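Local coordinates for NIPSNAP domain protein (PDB 5K9F) that is of unknown function but belongs to the NipSnap family, probably with a dimeric alpha+beta barrel type of domain, and binds oxamic acid in the crystal, at residues Q13-L18 with L56-Q61; S24-L29 with S93-Q98. All coordinates share one frame; numbering follows the deposited sequence. Where two conformers were deposited one is given.

Contact 1 of 2, residues Q13-L18 with L56-Q61; sequences QRTYWL and LNRVIQ. With OXM (oxamic acid), chain B.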
ATOM      1  N   GLN A  13     -19.109   4.556  -2.124  1.00 10.58           N
ATOM      2  CA  GLN A  13     -18.270   4.386  -3.312  1.00 10.91           C
ATOM      3  C   GLN A  13     -17.681   2.984  -3.262  1.00 13.35           C
ATOM      4  O   GLN A  13     -16.869   2.679  -2.382  1.00 13.16           O
ATOM      5  CB  GLN A  13     -17.158   5.436  -3.413  1.00 11.58           C
ATOM      6  CG  GLN A  13     -16.344   5.216  -4.701  1.00 13.96           C
ATOM      7  CD  GLN A  13     -15.401   6.354  -5.050  1.00 23.36           C
ATOM      8  OE1 GLN A  13     -15.037   6.525  -6.209  1.00 35.85           O
ATOM      9  NE2 GLN A  13     -14.975   7.106  -4.052  1.00 26.50           N
ATOM     10  N   ARG A  14     -18.080   2.137  -4.210  1.00 10.35           N
ATOM     11  CA  ARG A  14     -17.624   0.753  -4.269  1.00 10.59           C
ATOM     12  C   ARG A  14     -16.651   0.593  -5.423  1.00 11.98           C
ATOM     13  O   ARG A  14     -16.851   1.165  -6.498  1.00 14.22           O
ATOM     14  CB  ARG A  14     -18.781  -0.221  -4.486  1.00 15.50           C
ATOM     15  CG  ARG A  14     -19.761  -0.270  -3.383  1.00 18.52           C
ATOM     16  CD  ARG A  14     -20.939  -1.137  -3.771  1.00 21.19           C
ATOM     17  NE  ARG A  14     -20.669  -2.574  -3.788  1.00 18.69           N
ATOM     18  CZ  ARG A  14     -20.620  -3.347  -2.697  1.00 19.09           C
ATOM     19  NH1 ARG A  14     -20.778  -2.829  -1.480  1.00 17.11           N
ATOM     20  NH2 ARG A  14     -20.417  -4.640  -2.822  1.00 18.91           N
ATOM     21  N   THR A  15     -15.612  -0.202  -5.211  1.00 10.26           N
ATOM     22  CA  THR A  15     -14.651  -0.490  -6.267  1.00 11.70           C
ATOM     23  C   THR A  15     -14.545  -1.996  -6.422  1.00 13.22           C
ATOM     24  O   THR A  15     -14.335  -2.706  -5.435  1.00 12.99           O
ATOM     25  CB  THR A  15     -13.256   0.084  -5.955  1.00 10.87           C
ATOM     26  OG1 THR A  15     -13.306   1.511  -5.825  1.00 13.53           O
ATOM     27  CG2 THR A  15     -12.253  -0.262  -7.066  1.00 12.96           C
ATOM     28  N   TYR A  16     -14.644  -2.477  -7.659  1.00 11.32           N
ATOM     29  CA  TYR A  16     -14.338  -3.864  -7.978  1.00 12.44           C
ATOM     30  C   TYR A  16     -13.108  -3.891  -8.870  1.00 13.87           C
ATOM     31  O   TYR A  16     -13.027  -3.137  -9.846  1.00 14.94           O
ATOM     32  CB  TYR A  16     -15.496  -4.555  -8.701  1.00 10.56           C
ATOM     33  CG  TYR A  16     -16.803  -4.603  -7.957  1.00 13.38           C
ATOM     34  CD1 TYR A  16     -17.969  -4.916  -8.627  1.00 15.39           C
ATOM     35  CD2 TYR A  16     -16.867  -4.365  -6.590  1.00 12.64           C
ATOM     36  CE1 TYR A  16     -19.180  -4.968  -7.972  1.00 16.11           C
ATOM     37  CE2 TYR A  16     -18.090  -4.421  -5.917  1.00 14.42           C
ATOM     38  CZ  TYR A  16     -19.230  -4.725  -6.621  1.00 18.32           C
ATOM     39  OH  TYR A  16     -20.438  -4.783  -5.967  1.00 21.21           O
ATOM     40  N   TRP A  17     -12.149  -4.746  -8.527  1.00 10.10           N
ATOM     41  CA  TRP A  17     -11.024  -5.049  -9.395  1.00 10.48           C
ATOM     42  C   TRP A  17     -11.371  -6.308 -10.169  1.00 14.72           C
ATOM     43  O   TRP A  17     -11.636  -7.350  -9.564  1.00 14.93           O
ATOM     44  CB  TRP A  17      -9.733  -5.255  -8.597  1.00 12.88           C
ATOM     45  CG  TRP A  17      -9.146  -3.999  -7.999  1.00 13.61           C
ATOM     46  CD1 TRP A  17      -8.062  -3.297  -8.464  1.00 14.55           C
ATOM     47  CD2 TRP A  17      -9.597  -3.309  -6.827  1.00 12.42           C
ATOM     48  NE1 TRP A  17      -7.820  -2.218  -7.659  1.00 15.71           N
ATOM     49  CE2 TRP A  17      -8.741  -2.197  -6.646  1.00 15.73           C
ATOM     50  CE3 TRP A  17     -10.637  -3.518  -5.914  1.00 11.77           C
ATOM     51  CZ2 TRP A  17      -8.892  -1.308  -5.588  1.00 14.26           C
ATOM     52  CZ3 TRP A  17     -10.785  -2.633  -4.862  1.00 12.78           C
ATOM     53  CH2 TRP A  17      -9.908  -1.547  -4.704  1.00 15.76           C
ATOM     54  N   LEU A  18     -11.379  -6.202 -11.491  1.00 13.21           N
ATOM     55  CA  LEU A  18     -11.775  -7.281 -12.382  1.00 13.25           C
ATOM     56  C   LEU A  18     -10.558  -7.955 -13.000  1.00 14.94           C
ATOM     57  O   LEU A  18      -9.459  -7.398 -13.035  1.00 17.23           O
ATOM     58  CB  LEU A  18     -12.683  -6.753 -13.496  1.00 11.06           C
ATOM     59  CG  LEU A  18     -13.917  -5.978 -13.034  1.00 15.67           C
ATOM     60  CD1 LEU A  18     -14.734  -5.615 -14.272  1.00 16.33           C
ATOM     61  CD2 LEU A  18     -14.742  -6.803 -12.070  1.00 18.82           C
ATOM     62  N   LEU A  56      -5.772  -0.415 -13.595  1.00 12.98           N
ATOM     63  CA  LEU A  56      -6.712  -0.642 -14.668  1.00 12.92           C
ATOM     64  C   LEU A  56      -7.630  -1.795 -14.270  1.00 16.48           C
ATOM     65  O   LEU A  56      -7.417  -2.482 -13.269  1.00 16.82           O
ATOM     66  CB  LEU A  56      -5.974  -0.920 -15.986  1.00 12.84           C
ATOM     67  CG  LEU A  56      -5.126   0.259 -16.488  1.00 13.97           C
ATOM     68  CD1 LEU A  56      -4.123  -0.155 -17.585  1.00 14.79           C
ATOM     69  CD2 LEU A  56      -6.040   1.407 -16.953  1.00 19.22           C
ATOM     70  N   ASN A  57      -8.680  -1.977 -15.048  1.00 16.06           N
ATOM     71  CA  ASN A  57      -9.651  -3.044 -14.804  1.00 13.45           C
ATOM     72  C   ASN A  57     -10.448  -2.833 -13.521  1.00 12.71           C
ATOM     73  O   ASN A  57     -10.893  -3.803 -12.902  1.00 13.60           O
ATOM     74  CB  ASN A  57      -8.970  -4.415 -14.783  1.00 16.82           C
ATOM     75  CG  ASN A  57      -8.121  -4.632 -16.003  1.00 17.06           C
ATOM     76  OD1 ASN A  57      -8.636  -4.644 -17.118  1.00 18.66           O
ATOM     77  ND2 ASN A  57      -6.806  -4.772 -15.815  1.00 15.49           N
ATOM     78  N   ARG A  58     -10.645  -1.582 -13.113  1.00  9.99           N
ATOM     79  CA  ARG A  58     -11.520  -1.262 -11.998  1.00 10.61           C
ATOM     80  C   ARG A  58     -12.853  -0.775 -12.511  1.00 11.11           C
ATOM     81  O   ARG A  58     -12.916  -0.013 -13.482  1.00 12.59           O
ATOM     82  CB  ARG A  58     -10.943  -0.155 -11.114  1.00 11.11           C
ATOM     83  CG  ARG A  58      -9.785  -0.573 -10.239  1.00 12.27           C
ATOM     84  CD  ARG A  58      -9.351   0.623  -9.395  1.00 11.68           C
ATOM     85  NE  ARG A  58      -8.727   1.669 -10.215  1.00 11.16           N
ATOM     86  CZ  ARG A  58      -8.724   2.963  -9.916  1.00 12.81           C
ATOM     87  NH1 ARG A  58      -9.329   3.409  -8.815  1.00 15.33           N
ATOM     88  NH2 ARG A  58      -8.102   3.824 -10.725  1.00 14.48           N
ATOM     89  N   VAL A  59     -13.932  -1.195 -11.858  0.54 11.76           N
ATOM     90  CA  VAL A  59     -15.223  -0.539 -12.023  0.54 12.63           C
ATOM     91  C   VAL A  59     -15.601   0.085 -10.689  0.54 15.36           C
ATOM     92  O   VAL A  59     -15.476  -0.549  -9.634  0.54 14.56           O
ATOM     93  CB  VAL A  59     -16.315  -1.489 -12.548  0.54 10.35           C
ATOM     94  CG1 VAL A  59     -16.041  -1.845 -14.015  0.54 13.32           C
ATOM     95  CG2 VAL A  59     -16.425  -2.746 -11.701  0.54 10.59           C
ATOM     96  N   ILE A  60     -16.043   1.335 -10.743  1.00 13.31           N
ATOM     97  CA  ILE A  60     -16.251   2.179  -9.579  1.00 12.60           C
ATOM     98  C   ILE A  60     -17.683   2.674  -9.621  1.00 11.92           C
ATOM     99  O   ILE A  60     -18.117   3.228 -10.640  1.00 13.63           O
ATOM    100  CB  ILE A  60     -15.258   3.352  -9.573  1.00 11.87           C
ATOM    101  CG1 ILE A  60     -13.828   2.814  -9.442  1.00 13.24           C
ATOM    102  CG2 ILE A  60     -15.562   4.312  -8.447  1.00 14.66           C
ATOM    103  CD1 ILE A  60     -12.795   3.892  -9.696  1.00 21.59           C
ATOM    104  N   GLN A  61     -18.429   2.461  -8.531  1.00 11.68           N
ATOM    105  CA  GLN A  61     -19.819   2.887  -8.515  1.00 13.68           C
ATOM    106  C   GLN A  61     -20.109   3.726  -7.283  1.00 14.34           C
ATOM    107  O   GLN A  61     -19.586   3.468  -6.201  1.00 14.62           O
ATOM    108  CB  GLN A  61     -20.785   1.692  -8.581  1.00 17.63           C
ATOM    109  CG  GLN A  61     -20.525   0.594  -7.601  1.00 23.19           C
ATOM    110  CD  GLN A  61     -21.222  -0.686  -7.998  1.00 18.21           C
ATOM    111  OE1 GLN A  61     -22.372  -0.909  -7.640  1.00 24.09           O
ATOM    112  NE2 GLN A  61     -20.529  -1.532  -8.757  1.00 22.18           N
TER
HETATM  113  C1  OXM B 201     -22.260  -6.553  -8.537  1.00 26.20           C
HETATM  114  N1  OXM B 201     -22.364  -5.795  -7.451  1.00 17.97           N
HETATM  115  O1  OXM B 201     -22.499  -6.134  -9.691  1.00 30.18           O
HETATM  116  C2  OXM B 201     -21.822  -7.957  -8.422  1.00 24.18           C
HETATM  117  O2  OXM B 201     -21.650  -8.600  -9.484  1.00 36.66           O
HETATM  118  O3  OXM B 201     -21.621  -8.473  -7.298  1.00 36.44           O
HETATM  119  O   HOH W   1     -17.771  -1.398  -8.219  1.00 22.72           O
HETATM  120  O   HOH W   2     -11.103   2.895  -6.617  1.00 19.23           O
HETATM  121  O   HOH W   3     -22.599  -3.129  -6.539  1.00 28.48           O
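Strands 13-18 and 58-61 run antiparallel with axes 4.7 Å apart, and Arg14 with Gln61 and Tyr16 with Val59 are hydrogen-bonded pairs. Leu18 N adds a bond to Asn57 O. Arg14, Tyr16, Val59 and Gln61 share one face of the sheet. The Arg14 chain bends at chi3 (73°), which brings its guanidinium side-on to the phenol. NE and NH2 of Arg14 both donate to Tyr16 OH, which lies in the guanidinium plane, each at 3.1 Å. NH1 turns to a salt bridge with Glu12. Val59 CG2 packs on Tyr16 CB at 3.6 Å. One water sits over the centre of the Tyr16 ring; it accepts from Gln61 NE2 and donates to Val59 O. On the other face, Arg58 CG makes a CH-pi contact, 3.8 Å from the centroid of the Trp17 five-membered ring. Thr15 CG2 rests over the same indole face. Trp17 NE1 bonds to Asp55 OD2 and Arg58 NE to Asp55 O, while Arg58 NH1 makes a salt bridge to Glu101 of a neighbouring subunit. Tyr16 OH comes within 2.6 Å of N1 of oxamic acid, which meets the ring at its edge. The paired strands are central in a ferredoxin-like sheet, and Tyr16 lines the oxamic acid pocket.

Contact 2 of 2, residues S24-L29 with S93-Q98; sequences STFLSL and SMIERQ. With OXM (oxamic acid), chain B.
Met94 and Phe26 meet through torsions that turn the two side chains toward each other between helix 23-33 and the start of strand 95-105. Met94 runs straight through chi2 (178°) and then bends at chi3 (-90°), so that its sulfur and methyl lie along the helix surface. Phe26 has CG anti to the backbone N (chi1 -179°), and its ring reaches out to Ile95. SD of Met94 approaches Phe26 CB at 3.9 Å, and it lies as near to Thr25 CG2. The Thr25 side chain lies nearly perpendicular to that of Met94. CE of Met94 continues one turn along and touches Leu29 CD2 at 3.9 Å. The one thioether thus packs on Thr25, Phe26 and Leu29. No hydrogen bond joins the two segments; the contact is apolar packing. In the ferredoxin-like fold, helix 23-33 lies against the sheet, and here it meets Met94, just before strand 95-105, and Ile95, its first residue. This strand is outermost of the sheet within this chain. It has a classic beta bulge there: Glu96 and Arg97 both face Trp17, and Arg97 makes a cation-pi contact with that indole. Deeper in, CE2 of Phe26 meets CD1 of Ile95 at 4.1 Å, and the two side chains cross at a slant. Both residues line the oxamic acid pocket. Ile95 CD1 is 3.7 Å from carboxylate oxygen O2 of the ligand. Phe26 CZ is 3.9 Å from O1, which lies at the ring edge near its plane. These are apolar walls beside a small polar ligand. Leu18 and Tyr48 also pack against Phe26, and Leu29 reaches Phe87, another residue of the pocket. At the far end of the strand segment, Gln98 OE1 accepts a hydrogen bond from Asn57 ND2 of a neighbouring subunit.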
ATOM      1  N   SER A  24     -15.129  -4.581 -20.358  1.00 18.08           N
ATOM      2  CA  SER A  24     -16.224  -4.405 -21.308  0.56 17.85           C
ATOM      3  C   SER A  24     -17.214  -5.565 -21.236  1.00 19.12           C
ATOM      4  O   SER A  24     -18.429  -5.354 -21.369  1.00 22.46           O
ATOM      5  CB  SER A  24     -15.681  -4.231 -22.725  0.56 24.04           C
ATOM      6  OG  SER A  24     -15.029  -5.398 -23.173  0.56 22.43           O
ATOM      7  N   THR A  25     -16.728  -6.786 -21.007  1.00 18.02           N
ATOM      8  CA  THR A  25     -17.629  -7.926 -20.851  1.00 19.40           C
ATOM      9  C   THR A  25     -18.502  -7.763 -19.613  1.00 17.48           C
ATOM     10  O   THR A  25     -19.718  -8.008 -19.659  1.00 19.21           O
ATOM     11  CB  THR A  25     -16.821  -9.221 -20.761  1.00 22.10           C
ATOM     12  OG1 THR A  25     -16.085  -9.413 -21.974  1.00 23.56           O
ATOM     13  CG2 THR A  25     -17.734 -10.417 -20.548  1.00 22.17           C
ATOM     14  N   PHE A  26     -17.897  -7.341 -18.500  1.00 15.31           N
ATOM     15  CA  PHE A  26     -18.652  -7.140 -17.266  1.00 14.19           C
ATOM     16  C   PHE A  26     -19.715  -6.065 -17.448  1.00 16.92           C
ATOM     17  O   PHE A  26     -20.875  -6.251 -17.057  1.00 16.94           O
ATOM     18  CB  PHE A  26     -17.701  -6.772 -16.121  1.00 14.73           C
ATOM     19  CG  PHE A  26     -18.396  -6.562 -14.802  1.00 17.08           C
ATOM     20  CD1 PHE A  26     -18.892  -5.313 -14.453  1.00 14.77           C
ATOM     21  CD2 PHE A  26     -18.555  -7.616 -13.913  1.00 22.11           C
ATOM     22  CE1 PHE A  26     -19.543  -5.118 -13.259  1.00 17.20           C
ATOM     23  CE2 PHE A  26     -19.198  -7.430 -12.706  1.00 21.19           C
ATOM     24  CZ  PHE A  26     -19.699  -6.176 -12.376  1.00 21.75           C
ATOM     25  N   LEU A  27     -19.335  -4.926 -18.031  1.00 16.83           N
ATOM     26  CA  LEU A  27     -20.283  -3.820 -18.158  1.00 15.78           C
ATOM     27  C   LEU A  27     -21.441  -4.184 -19.078  1.00 17.02           C
ATOM     28  O   LEU A  27     -22.579  -3.786 -18.827  1.00 19.52           O
ATOM     29  CB  LEU A  27     -19.574  -2.561 -18.663  1.00 16.28           C
ATOM     30  CG  LEU A  27     -18.628  -1.924 -17.639  1.00 18.13           C
ATOM     31  CD1 LEU A  27     -17.909  -0.739 -18.278  1.00 17.51           C
ATOM     32  CD2 LEU A  27     -19.384  -1.503 -16.376  1.00 18.46           C
ATOM     33  N   SER A  28     -21.166  -4.925 -20.152  1.00 20.15           N
ATOM     34  CA  SER A  28     -22.240  -5.353 -21.044  0.58 21.13           C
ATOM     35  C   SER A  28     -23.187  -6.320 -20.348  1.00 19.24           C
ATOM     36  O   SER A  28     -24.413  -6.208 -20.490  1.00 20.10           O
ATOM     37  CB  SER A  28     -21.653  -5.995 -22.299  0.58 22.84           C
ATOM     38  OG  SER A  28     -21.005  -5.026 -23.095  0.58 26.82           O
ATOM     39  N   LEU A  29     -22.638  -7.285 -19.610  1.00 19.10           N
ATOM     40  CA  LEU A  29     -23.467  -8.258 -18.908  1.00 20.53           C
ATOM     41  C   LEU A  29     -24.277  -7.590 -17.805  1.00 19.08           C
ATOM     42  O   LEU A  29     -25.468  -7.890 -17.632  1.00 21.33           O
ATOM     43  CB  LEU A  29     -22.580  -9.363 -18.336  1.00 21.50           C
ATOM     44  CG  LEU A  29     -23.244 -10.568 -17.675  1.00 26.28           C
ATOM     45  CD1 LEU A  29     -24.109 -11.340 -18.654  1.00 27.54           C
ATOM     46  CD2 LEU A  29     -22.155 -11.462 -17.098  1.00 28.34           C
ATOM     47  N   SER A  93     -17.395 -14.465 -11.504  1.00 22.77           N
ATOM     48  CA  SER A  93     -16.046 -14.960 -11.746  1.00 25.32           C
ATOM     49  C   SER A  93     -15.116 -13.878 -12.289  1.00 26.63           C
ATOM     50  O   SER A  93     -13.893 -14.039 -12.213  1.00 26.98           O
ATOM     51  CB  SER A  93     -16.072 -16.164 -12.697  1.00 30.66           C
ATOM     52  OG  SER A  93     -16.291 -15.796 -14.050  1.00 28.96           O
ATOM     53  N   MET A  94     -15.654 -12.776 -12.819  1.00 17.48           N
ATOM     54  CA  MET A  94     -14.791 -11.700 -13.288  1.00 15.80           C
ATOM     55  C   MET A  94     -14.253 -10.840 -12.151  1.00 14.31           C
ATOM     56  O   MET A  94     -13.316 -10.072 -12.366  1.00 14.96           O
ATOM     57  CB  MET A  94     -15.545 -10.814 -14.296  1.00 16.53           C
ATOM     58  CG  MET A  94     -15.777 -11.504 -15.627  1.00 18.50           C
ATOM     59  SD  MET A  94     -16.722 -10.493 -16.791  1.00 21.33           S
ATOM     60  CE  MET A  94     -18.383 -10.988 -16.382  1.00 21.27           C
ATOM     61  N   ILE A  95     -14.807 -10.959 -10.945  1.00 17.50           N
ATOM     62  CA  ILE A  95     -14.448 -10.061  -9.849  1.00 16.16           C
ATOM     63  C   ILE A  95     -13.327 -10.679  -9.017  1.00 18.20           C
ATOM     64  O   ILE A  95     -13.476 -11.778  -8.466  1.00 22.20           O
ATOM     65  CB  ILE A  95     -15.668  -9.748  -8.976  1.00 15.52           C
ATOM     66  CG1 ILE A  95     -16.710  -8.982  -9.787  1.00 19.20           C
ATOM     67  CG2 ILE A  95     -15.249  -8.921  -7.775  1.00 17.03           C
ATOM     68  CD1 ILE A  95     -17.970  -8.717  -8.999  1.00 22.48           C
ATOM     69  N   GLU A  96     -12.197  -9.971  -8.927  1.00 14.43           N
ATOM     70  CA  GLU A  96     -11.059 -10.470  -8.153  1.00 15.26           C
ATOM     71  C   GLU A  96     -11.034  -9.939  -6.728  1.00 13.60           C
ATOM     72  O   GLU A  96     -10.614 -10.660  -5.805  1.00 17.46           O
ATOM     73  CB  GLU A  96      -9.741 -10.118  -8.848  1.00 16.78           C
ATOM     74  CG  GLU A  96      -9.548 -10.853 -10.163  1.00 24.88           C
ATOM     75  CD  GLU A  96      -8.154 -10.650 -10.723  1.00 26.71           C
ATOM     76  OE1 GLU A  96      -7.440  -9.750 -10.234  1.00 39.34           O
ATOM     77  OE2 GLU A  96      -7.777 -11.391 -11.645  1.00 32.01           O
ATOM     78  N   ARG A  97     -11.497  -8.714  -6.523  1.00 13.12           N
ATOM     79  CA  ARG A  97     -11.380  -8.045  -5.232  1.00 12.36           C
ATOM     80  C   ARG A  97     -12.441  -6.953  -5.160  1.00 12.08           C
ATOM     81  O   ARG A  97     -12.813  -6.375  -6.183  1.00 12.86           O
ATOM     82  CB  ARG A  97      -9.964  -7.459  -5.087  1.00 18.47           C
ATOM     83  CG  ARG A  97      -9.734  -6.668  -3.841  1.00 30.04           C
ATOM     84  CD  ARG A  97      -8.260  -6.667  -3.487  1.00 41.82           C
ATOM     85  NE  ARG A  97      -7.462  -5.782  -4.325  1.00 38.34           N
ATOM     86  CZ  ARG A  97      -7.300  -4.488  -4.078  1.00 34.32           C
ATOM     87  NH1 ARG A  97      -7.909  -3.939  -3.037  1.00 26.51           N
ATOM     88  NH2 ARG A  97      -6.539  -3.745  -4.865  1.00 31.28           N
ATOM     89  N   GLN A  98     -12.960  -6.694  -3.950  1.00 12.19           N
ATOM     90  CA  GLN A  98     -13.984  -5.671  -3.774  1.00 11.14           C
ATOM     91  C   GLN A  98     -13.660  -4.811  -2.567  1.00 14.01           C
ATOM     92  O   GLN A  98     -13.193  -5.327  -1.549  1.00 14.33           O
ATOM     93  CB  GLN A  98     -15.361  -6.290  -3.558  1.00 11.55           C
ATOM     94  CG  GLN A  98     -15.793  -7.228  -4.668  1.00 14.41           C
ATOM     95  CD  GLN A  98     -17.052  -7.953  -4.286  1.00 17.73           C
ATOM     96  OE1 GLN A  98     -17.039  -8.782  -3.378  1.00 18.19           O
ATOM     97  NE2 GLN A  98     -18.174  -7.607  -4.930  1.00 19.86           N
TER
HETATM   98  C1  OXM B 201     -22.260  -6.553  -8.537  1.00 26.20           C
HETATM   99  N1  OXM B 201     -22.364  -5.795  -7.451  1.00 17.97           N
HETATM  100  O1  OXM B 201     -22.499  -6.134  -9.691  1.00 30.18           O
HETATM  101  C2  OXM B 201     -21.822  -7.957  -8.422  1.00 24.18           C
HETATM  102  O2  OXM B 201     -21.650  -8.600  -9.484  1.00 36.66           O
HETATM  103  O3  OXM B 201     -21.621  -8.473  -7.298  1.00 36.44           O

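From the N terminus the chain passes 13-18, then 24-29, then 56-61 and last 93-98, so the two contacts cross. Contact 1 closes a loop of 37 residues that holds helices 23-33 and 35-42 and strand 45-51. Contact 2 closes a longer one of 63 residues, with strand 58-65 and helices 68-79 and 82-91 inside it. Contact 1 joins two strands; contact 2 ties the helix after the first strand to the last strand. Strands 10-18 and 95-105 are neighbours, and Trp17 O lies 2.8 Å from Glu96 N, a probable hydrogen bond. Both contacts reach the same oxamic acid, from Tyr16 in one and from Phe26 and Ile95 in the other.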